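Local coordinates for protein glycoside hydrolase family 81 (Clostridium thermocellum, PDB 6FOP) that probably hydrolyses beta-1,3-glucans such as laminarin, as a family 81 glycoside hydrolase of the Clostridium thermocellum cellulosome, at residues I260-P265 with M288-G293; F423-A428 with I504-E509. All blocks are in the same frame, centred on the assembly; numbering follows the deposited sequence.

In the fold
Of two buried contacts from different parts of the chain, one joins strands, the other helices. Contact 1 (260-265 with 288-293) joins neighbouring antiparallel strands of a small three-stranded sheet, and contact 2 (423-428 with 504-509) packs two helices of the family 81 C-terminal domain. They follow one another along the sequence and lie on opposite sides of the chain's centre, with centres 35 Å apart and nearest atoms about 21 Å apart, so neither touches the other. Each has a bound calcium ion at some distance: about 13 Å from the side chain of Tyr-264 in contact 1 and about 12 Å from that of Ile-504 in contact 2.

Contact 1 (I260-P265 with M288-G293); sequences ILALYP and MKTIQG
Met-288 lays its methyl group on the ring of Tyr-264, the two side chains running side by side in the same direction. CE sits 3.8 Å from the ring centroid, only 17° off the normal, a CH-pi contact, while SD stands obliquely in a Met-aromatic contact. The bend at chi3 (90°) turns CE of Met-288 back toward strand 260-263, where it also meets CB of Ala-262 at 3.8 Å; a flexible thioether suits a place between a ring and a small methyl. On the sheet face bearing Leu-261, Leu-263 and Ile-291, the side chains of Leu-263 and Ile-291 cross at about a right angle, with Leu-263 CD1 4.0 Å from Ile-291 CG1. Ile-260 and Thr-290 share the other face, branched residues packed side by side.

The antiparallel backbones are tied by two backbone hydrogen bonds between Leu-261 and Ile-291 and by Leu-263 N to Lys-289 O at 2.8 Å; the return bond from Lys-289 N to Leu-263 O is weak. Phe-296 of strand 295-301 packs against Leu-261, Leu-263 and Ile-291, and helix 211-220 touches Ile-260 through Tyr-216 and Tyr-217. Strand 286-292 is central in its three-stranded sheet, flanked by strands 260-263 and 280-283.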
ATOM      1  N   ILE A 260       2.779  23.709   5.986  1.00 13.46           N
ATOM      2  CA  ILE A 260       1.455  23.236   6.287  1.00 13.74           C
ATOM      3  C   ILE A 260       1.360  21.831   5.697  1.00 13.21           C
ATOM      4  O   ILE A 260       1.538  21.643   4.503  1.00 14.55           O
ATOM      5  CB  ILE A 260       0.374  24.142   5.676  1.00 14.51           C
ATOM      6  CG1 ILE A 260       0.479  25.573   6.200  1.00 15.42           C
ATOM      7  CG2 ILE A 260      -1.015  23.569   5.966  1.00 14.78           C
ATOM      8  CD1 ILE A 260      -0.401  26.580   5.466  1.00 15.90           C
ATOM      9  N   LEU A 261       1.114  20.848   6.559  1.00 14.12           N
ATOM     10  CA  LEU A 261       0.960  19.431   6.139  1.00 13.57           C
ATOM     11  C   LEU A 261      -0.527  19.066   6.230  1.00 13.64           C
ATOM     12  O   LEU A 261      -1.202  19.432   7.186  1.00 15.60           O
ATOM     13  CB  LEU A 261       1.814  18.492   6.970  1.00 14.24           C
ATOM     14  CG  LEU A 261       3.317  18.746   6.917  1.00 14.93           C
ATOM     15  CD1 LEU A 261       3.998  17.824   7.924  1.00 16.51           C
ATOM     16  CD2 LEU A 261       3.842  18.482   5.514  1.00 16.13           C
ATOM     17  N   ALA A 262      -0.994  18.384   5.203  1.00 13.32           N
ATOM     18  CA  ALA A 262      -2.357  17.894   5.117  1.00 13.41           C
ATOM     19  C   ALA A 262      -2.283  16.382   5.414  1.00 13.70           C
ATOM     20  O   ALA A 262      -1.529  15.658   4.791  1.00 13.74           O
ATOM     21  CB  ALA A 262      -2.952  18.150   3.733  1.00 14.31           C
ATOM     22  N   LEU A 263      -3.178  15.936   6.295  1.00 13.24           N
ATOM     23  CA  LEU A 263      -3.216  14.553   6.776  1.00 12.03           C
ATOM     24  C   LEU A 263      -4.490  13.880   6.348  1.00 13.56           C
ATOM     25  O   LEU A 263      -5.553  14.460   6.442  1.00 14.08           O
ATOM     26  CB  LEU A 263      -3.149  14.522   8.311  1.00 12.82           C
ATOM     27  CG  LEU A 263      -1.774  14.588   8.952  1.00 13.03           C
ATOM     28  CD1 LEU A 263      -1.015  15.872   8.617  1.00 14.96           C
ATOM     29  CD2 LEU A 263      -1.899  14.458  10.471  1.00 14.52           C
ATOM     30  N   TYR A 264      -4.356  12.644   5.873  1.00 13.05           N
ATOM     31  CA  TYR A 264      -5.508  11.818   5.570  1.00 12.84           C
ATOM     32  C   TYR A 264      -6.168  11.300   6.855  1.00 13.16           C
ATOM     33  O   TYR A 264      -5.508  11.224   7.918  1.00 13.64           O
ATOM     34  CB  TYR A 264      -5.059  10.626   4.779  1.00 13.06           C
ATOM     35  CG  TYR A 264      -4.543  10.850   3.377  1.00 13.14           C
ATOM     36  CD1 TYR A 264      -5.370  11.332   2.368  1.00 13.08           C
ATOM     37  CD2 TYR A 264      -3.209  10.582   3.046  1.00 12.04           C
ATOM     38  CE1 TYR A 264      -4.915  11.448   1.060  1.00 13.01           C
ATOM     39  CE2 TYR A 264      -2.762  10.657   1.738  1.00 11.87           C
ATOM     40  CZ  TYR A 264      -3.600  11.111   0.749  1.00 12.39           C
ATOM     41  OH  TYR A 264      -3.109  11.134  -0.539  1.00 13.08           O
ATOM     42  N   PRO A 265      -7.434  10.865   6.771  1.00 13.51           N
ATOM     43  CA  PRO A 265      -8.081  10.287   7.957  1.00 13.35           C
ATOM     44  C   PRO A 265      -7.314   9.165   8.659  1.00 13.45           C
ATOM     45  O   PRO A 265      -7.296   9.130   9.896  1.00 14.14           O
ATOM     46  CB  PRO A 265      -9.403   9.777   7.394  1.00 14.10           C
ATOM     47  CG  PRO A 265      -9.710  10.755   6.305  1.00 14.11           C
ATOM     48  CD  PRO A 265      -8.382  11.019   5.665  1.00 14.52           C
ATOM     49  N   MET A 288      -9.239  15.915   4.753  1.00 14.62           N
ATOM     50  CA  MET A 288      -7.841  16.084   5.140  1.00 14.90           C
ATOM     51  C   MET A 288      -7.775  17.224   6.128  1.00 15.01           C
ATOM     52  O   MET A 288      -8.241  18.323   5.833  1.00 15.49           O
ATOM     53  CB  MET A 288      -6.913  16.340   3.943  1.00 14.87           C
ATOM     54  CG  MET A 288      -6.762  15.127   3.050  1.00 15.31           C
ATOM     55  SD  MET A 288      -5.615  15.341   1.680  1.00 15.55           S
ATOM     56  CE  MET A 288      -4.058  14.803   2.413  1.00 14.62           C
ATOM     57  N   LYS A 289      -7.225  16.957   7.298  1.00 14.29           N
ATOM     58  CA  LYS A 289      -6.917  17.990   8.273  1.00 15.35           C
ATOM     59  C   LYS A 289      -5.552  18.574   7.965  1.00 15.12           C
ATOM     60  O   LYS A 289      -4.807  18.065   7.131  1.00 15.15           O
ATOM     61  CB  LYS A 289      -7.001  17.450   9.711  1.00 14.84           C
ATOM     62  CG  LYS A 289      -8.404  17.018  10.097  1.00 15.62           C
ATOM     63  CD  LYS A 289      -8.465  16.682  11.595  1.00 16.47           C
ATOM     64  CE  LYS A 289      -9.852  16.240  11.987  1.00 18.80           C
ATOM     65  NZ  LYS A 289      -9.892  15.927  13.445  1.00 20.73           N
ATOM     66  N   THR A 290      -5.243  19.682   8.626  1.00 14.08           N
ATOM     67  CA  THR A 290      -3.952  20.316   8.454  1.00 14.16           C
ATOM     68  C   THR A 290      -3.275  20.566   9.785  1.00 14.56           C
ATOM     69  O   THR A 290      -3.922  20.776  10.817  1.00 15.22           O
ATOM     70  CB  THR A 290      -4.059  21.633   7.670  1.00 15.48           C
ATOM     71  OG1 THR A 290      -4.921  22.562   8.340  1.00 16.64           O
ATOM     72  CG2 THR A 290      -4.495  21.401   6.243  1.00 15.83           C
ATOM     73  N   ILE A 291      -1.937  20.602   9.740  1.00 14.05           N
ATOM     74  CA  ILE A 291      -1.120  20.964  10.898  1.00 14.45           C
ATOM     75  C   ILE A 291      -0.024  21.904  10.416  1.00 14.19           C
ATOM     76  O   ILE A 291       0.296  21.924   9.217  1.00 14.57           O
ATOM     77  CB  ILE A 291      -0.473  19.745  11.597  1.00 14.53           C
ATOM     78  CG1 ILE A 291       0.468  18.994  10.638  1.00 15.64           C
ATOM     79  CG2 ILE A 291      -1.588  18.833  12.122  1.00 14.77           C
ATOM     80  CD1 ILE A 291       1.227  17.895  11.301  1.00 17.09           C
ATOM     81  N   GLN A 292       0.502  22.681  11.339  1.00 13.83           N
ATOM     82  CA  GLN A 292       1.712  23.455  11.088  1.00 14.25           C
ATOM     83  C   GLN A 292       2.882  22.665  11.604  1.00 15.20           C
ATOM     84  O   GLN A 292       2.920  22.306  12.788  1.00 17.04           O
ATOM     85  CB  GLN A 292       1.662  24.794  11.817  1.00 14.76           C
ATOM     86  CG  GLN A 292       2.988  25.569  11.861  1.00 17.20           C
ATOM     87  CD  GLN A 292       3.599  25.820  10.539  1.00 18.85           C
ATOM     88  OE1 GLN A 292       4.802  25.584  10.356  1.00 19.04           O
ATOM     89  NE2 GLN A 292       2.811  26.354   9.606  1.00 19.25           N
ATOM     90  N   GLY A 293       3.865  22.480  10.744  1.00 16.45           N
ATOM     91  CA  GLY A 293       5.121  21.886  11.166  1.00 18.20           C
ATOM     92  C   GLY A 293       5.783  21.149  10.052  1.00 18.43           C
ATOM     93  O   GLY A 293       5.175  20.901   8.991  1.00 22.97           O
TER

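Contact 2 (F423-A428 with I504-E509)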
ATOM      1  N   PHE A 423       5.145 -16.368  -2.225  1.00 12.63           N
ATOM      2  CA  PHE A 423       6.464 -17.015  -2.137  1.00 12.37           C
ATOM      3  C   PHE A 423       7.074 -16.777  -0.752  1.00 12.91           C
ATOM      4  O   PHE A 423       7.644 -17.691  -0.136  1.00 13.48           O
ATOM      5  CB  PHE A 423       7.442 -16.478  -3.212  1.00 13.50           C
ATOM      6  CG  PHE A 423       7.198 -16.983  -4.606  1.00 13.96           C
ATOM      7  CD1 PHE A 423       6.074 -16.601  -5.336  1.00 13.89           C
ATOM      8  CD2 PHE A 423       8.111 -17.824  -5.218  1.00 16.41           C
ATOM      9  CE1 PHE A 423       5.853 -17.073  -6.620  1.00 15.26           C
ATOM     10  CE2 PHE A 423       7.908 -18.293  -6.505  1.00 16.71           C
ATOM     11  CZ  PHE A 423       6.756 -17.937  -7.208  1.00 16.13           C
ATOM     12  N   LEU A 424       6.935 -15.548  -0.252  1.00 12.90           N
ATOM     13  CA  LEU A 424       7.452 -15.193   1.048  1.00 13.45           C
ATOM     14  C   LEU A 424       6.736 -15.928   2.168  1.00 13.27           C
ATOM     15  O   LEU A 424       7.356 -16.314   3.155  1.00 13.50           O
ATOM     16  CB  LEU A 424       7.373 -13.675   1.252  1.00 13.98           C
ATOM     17  CG  LEU A 424       8.258 -12.847   0.313  1.00 14.48           C
ATOM     18  CD1 LEU A 424       7.954 -11.367   0.537  1.00 15.57           C
ATOM     19  CD2 LEU A 424       9.728 -13.165   0.494  1.00 15.54           C
ATOM     20  N   HIS A 425       5.430 -16.128   2.014  1.00 12.78           N
ATOM     21  CA  HIS A 425       4.668 -16.873   3.008  1.00 12.60           C
ATOM     22  C   HIS A 425       5.221 -18.318   3.127  1.00 11.99           C
ATOM     23  O   HIS A 425       5.506 -18.802   4.224  1.00 13.15           O
ATOM     24  CB  HIS A 425       3.177 -16.842   2.749  1.00 12.76           C
ATOM     25  CG  HIS A 425       2.380 -17.428   3.865  1.00 12.83           C
ATOM     26  ND1 HIS A 425       1.057 -17.755   3.728  1.00 12.63           N
ATOM     27  CD2 HIS A 425       2.709 -17.723   5.151  1.00 13.52           C
ATOM     28  CE1 HIS A 425       0.607 -18.237   4.875  1.00 14.06           C
ATOM     29  NE2 HIS A 425       1.590 -18.250   5.745  1.00 13.41           N
ATOM     30  N   ALA A 426       5.399 -18.959   1.978  1.00 11.83           N
ATOM     31  CA  ALA A 426       5.927 -20.317   1.972  1.00 12.71           C
ATOM     32  C   ALA A 426       7.317 -20.351   2.568  1.00 12.19           C
ATOM     33  O   ALA A 426       7.638 -21.245   3.355  1.00 13.63           O
ATOM     34  CB  ALA A 426       5.919 -20.884   0.573  1.00 13.05           C
ATOM     35  N   ALA A 427       8.162 -19.398   2.206  1.00 12.67           N
ATOM     36  CA  ALA A 427       9.519 -19.349   2.755  1.00 13.51           C
ATOM     37  C   ALA A 427       9.508 -19.168   4.260  1.00 13.31           C
ATOM     38  O   ALA A 427      10.306 -19.772   4.964  1.00 14.65           O
ATOM     39  CB  ALA A 427      10.301 -18.238   2.111  1.00 14.16           C
ATOM     40  N   ALA A 428       8.630 -18.301   4.750  1.00 13.25           N
ATOM     41  CA  ALA A 428       8.487 -18.087   6.187  1.00 13.72           C
ATOM     42  C   ALA A 428       8.039 -19.343   6.923  1.00 13.53           C
ATOM     43  O   ALA A 428       8.565 -19.643   8.026  1.00 13.82           O
ATOM     44  CB  ALA A 428       7.547 -16.931   6.460  1.00 14.40           C
ATOM     45  N   ILE A 504       6.375 -11.150   5.669  1.00 12.24           N
ATOM     46  CA  ILE A 504       7.606 -10.474   6.090  1.00 12.48           C
ATOM     47  C   ILE A 504       7.762 -10.491   7.616  1.00 12.59           C
ATOM     48  O   ILE A 504       8.860 -10.741   8.144  1.00 13.25           O
ATOM     49  CB  ILE A 504       7.660  -9.054   5.511  1.00 12.71           C
ATOM     50  CG1 ILE A 504       7.850  -9.121   3.992  1.00 13.06           C
ATOM     51  CG2 ILE A 504       8.815  -8.278   6.109  1.00 13.94           C
ATOM     52  CD1 ILE A 504       7.800  -7.783   3.299  1.00 14.36           C
ATOM     53  N   ILE A 505       6.672 -10.268   8.337  1.00 11.90           N
ATOM     54  CA  ILE A 505       6.718 -10.367   9.806  1.00 12.19           C
ATOM     55  C   ILE A 505       7.205 -11.760  10.219  1.00 12.98           C
ATOM     56  O   ILE A 505       8.129 -11.918  11.038  1.00 13.46           O
ATOM     57  CB  ILE A 505       5.349 -10.099  10.465  1.00 12.34           C
ATOM     58  CG1 ILE A 505       4.854  -8.676  10.169  1.00 12.96           C
ATOM     59  CG2 ILE A 505       5.397 -10.349  11.970  1.00 13.60           C
ATOM     60  CD1 ILE A 505       3.460  -8.375  10.672  1.00 13.42           C
ATOM     61  N   LEU A 506       6.564 -12.781   9.645  1.00 12.66           N
ATOM     62  CA  LEU A 506       6.919 -14.156  10.004  1.00 13.57           C
ATOM     63  C   LEU A 506       8.340 -14.490   9.631  1.00 13.90           C
ATOM     64  O   LEU A 506       9.045 -15.128  10.426  1.00 14.54           O
ATOM     65  CB  LEU A 506       5.971 -15.160   9.357  1.00 14.16           C
ATOM     66  CG  LEU A 506       4.493 -15.157   9.740  1.00 13.57           C
ATOM     67  CD1 LEU A 506       3.691 -16.191   8.937  1.00 14.45           C
ATOM     68  CD2 LEU A 506       4.335 -15.362  11.248  1.00 14.48           C
ATOM     69  N   TRP A 507       8.784 -14.080   8.442  1.00 12.84           N
ATOM     70  CA  TRP A 507      10.169 -14.326   8.048  1.00 14.27           C
ATOM     71  C   TRP A 507      11.168 -13.681   8.992  1.00 14.50           C
ATOM     72  O   TRP A 507      12.128 -14.296   9.425  1.00 15.02           O
ATOM     73  CB  TRP A 507      10.396 -13.811   6.616  1.00 14.50           C
ATOM     74  CG  TRP A 507      11.800 -13.969   6.173  1.00 14.84           C
ATOM     75  CD1 TRP A 507      12.784 -13.018   6.210  1.00 15.68           C
ATOM     76  CD2 TRP A 507      12.424 -15.155   5.672  1.00 15.38           C
ATOM     77  NE1 TRP A 507      13.972 -13.539   5.765  1.00 16.90           N
ATOM     78  CE2 TRP A 507      13.785 -14.849   5.442  1.00 15.78           C
ATOM     79  CE3 TRP A 507      11.971 -16.455   5.402  1.00 15.94           C
ATOM     80  CZ2 TRP A 507      14.685 -15.780   4.914  1.00 16.33           C
ATOM     81  CZ3 TRP A 507      12.863 -17.370   4.902  1.00 15.81           C
ATOM     82  CH2 TRP A 507      14.208 -17.030   4.663  1.00 16.04           C
ATOM     83  N   GLY A 508      10.944 -12.416   9.303  1.00 14.40           N
ATOM     84  CA  GLY A 508      11.826 -11.702  10.193  1.00 15.15           C
ATOM     85  C   GLY A 508      11.892 -12.314  11.570  1.00 15.37           C
ATOM     86  O   GLY A 508      12.965 -12.521  12.120  1.00 15.98           O
ATOM     87  N   GLU A 509      10.750 -12.666  12.124  1.00 14.93           N
ATOM     88  CA  GLU A 509      10.762 -13.269  13.433  1.00 16.19           C
ATOM     89  C   GLU A 509      11.377 -14.671  13.388  1.00 16.29           C
ATOM     90  O   GLU A 509      12.162 -15.024  14.267  1.00 17.56           O
ATOM     91  CB  GLU A 509       9.346 -13.314  14.004  1.00 18.43           C
ATOM     92  CG  GLU A 509       9.247 -13.828  15.430  1.00 19.93           C
ATOM     93  CD  GLU A 509       9.915 -12.972  16.480  1.00 19.75           C
ATOM     94  OE1 GLU A 509      10.405 -11.835  16.215  1.00 20.96           O
ATOM     95  OE2 GLU A 509       9.980 -13.448  17.617  1.00 23.36           O
TER
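Helices 423-428 and 504-509 run roughly the same way, their axes 31° apart and 8.5 Å from each other at closest approach. Ala-428 allows this close spacing: its CB lies 3.7 Å from CB of Leu-506 and equally close to the backbone N of Trp-507, so a lone methyl fills the place where the two backbones come nearest, CA of Ala-428 to CA of Trp-507 4.5 Å. The indole of Trp-507 then reaches back across to the first helix. With CG anti to the backbone N (chi1 177°), its six-membered ring arrives edge-on at the backbone of Ala-427, whose carbonyl O lies in the ring plane 3.5 Å from CZ3 of Trp-507. CB of Ala-427 meets the same corner of the ring, CZ3 of Trp-507 at 3.9 Å, from out of its plane, and its small size leaves room for so broad a ring. The polar end of the indole is held by Glu-448, which accepts a hydrogen bond from NE1, while Val-447 and Ile-451 of helix 440-455 pack against the ring.

One turn earlier, Leu-424 and Ile-504 lie side by side and point the same way, Leu-424 CD1 4.1 Å from Ile-504 CG1. Leu-506 CD1 approaches the ring of His-425 obliquely; NE2 of that histidine is hydrogen-bonded to Gln-429.

The contact joins helices 416-433 and 494-511 in the family 81 C-terminal domain, whose six-hairpin clan is consistent with an (alpha/alpha)6 barrel.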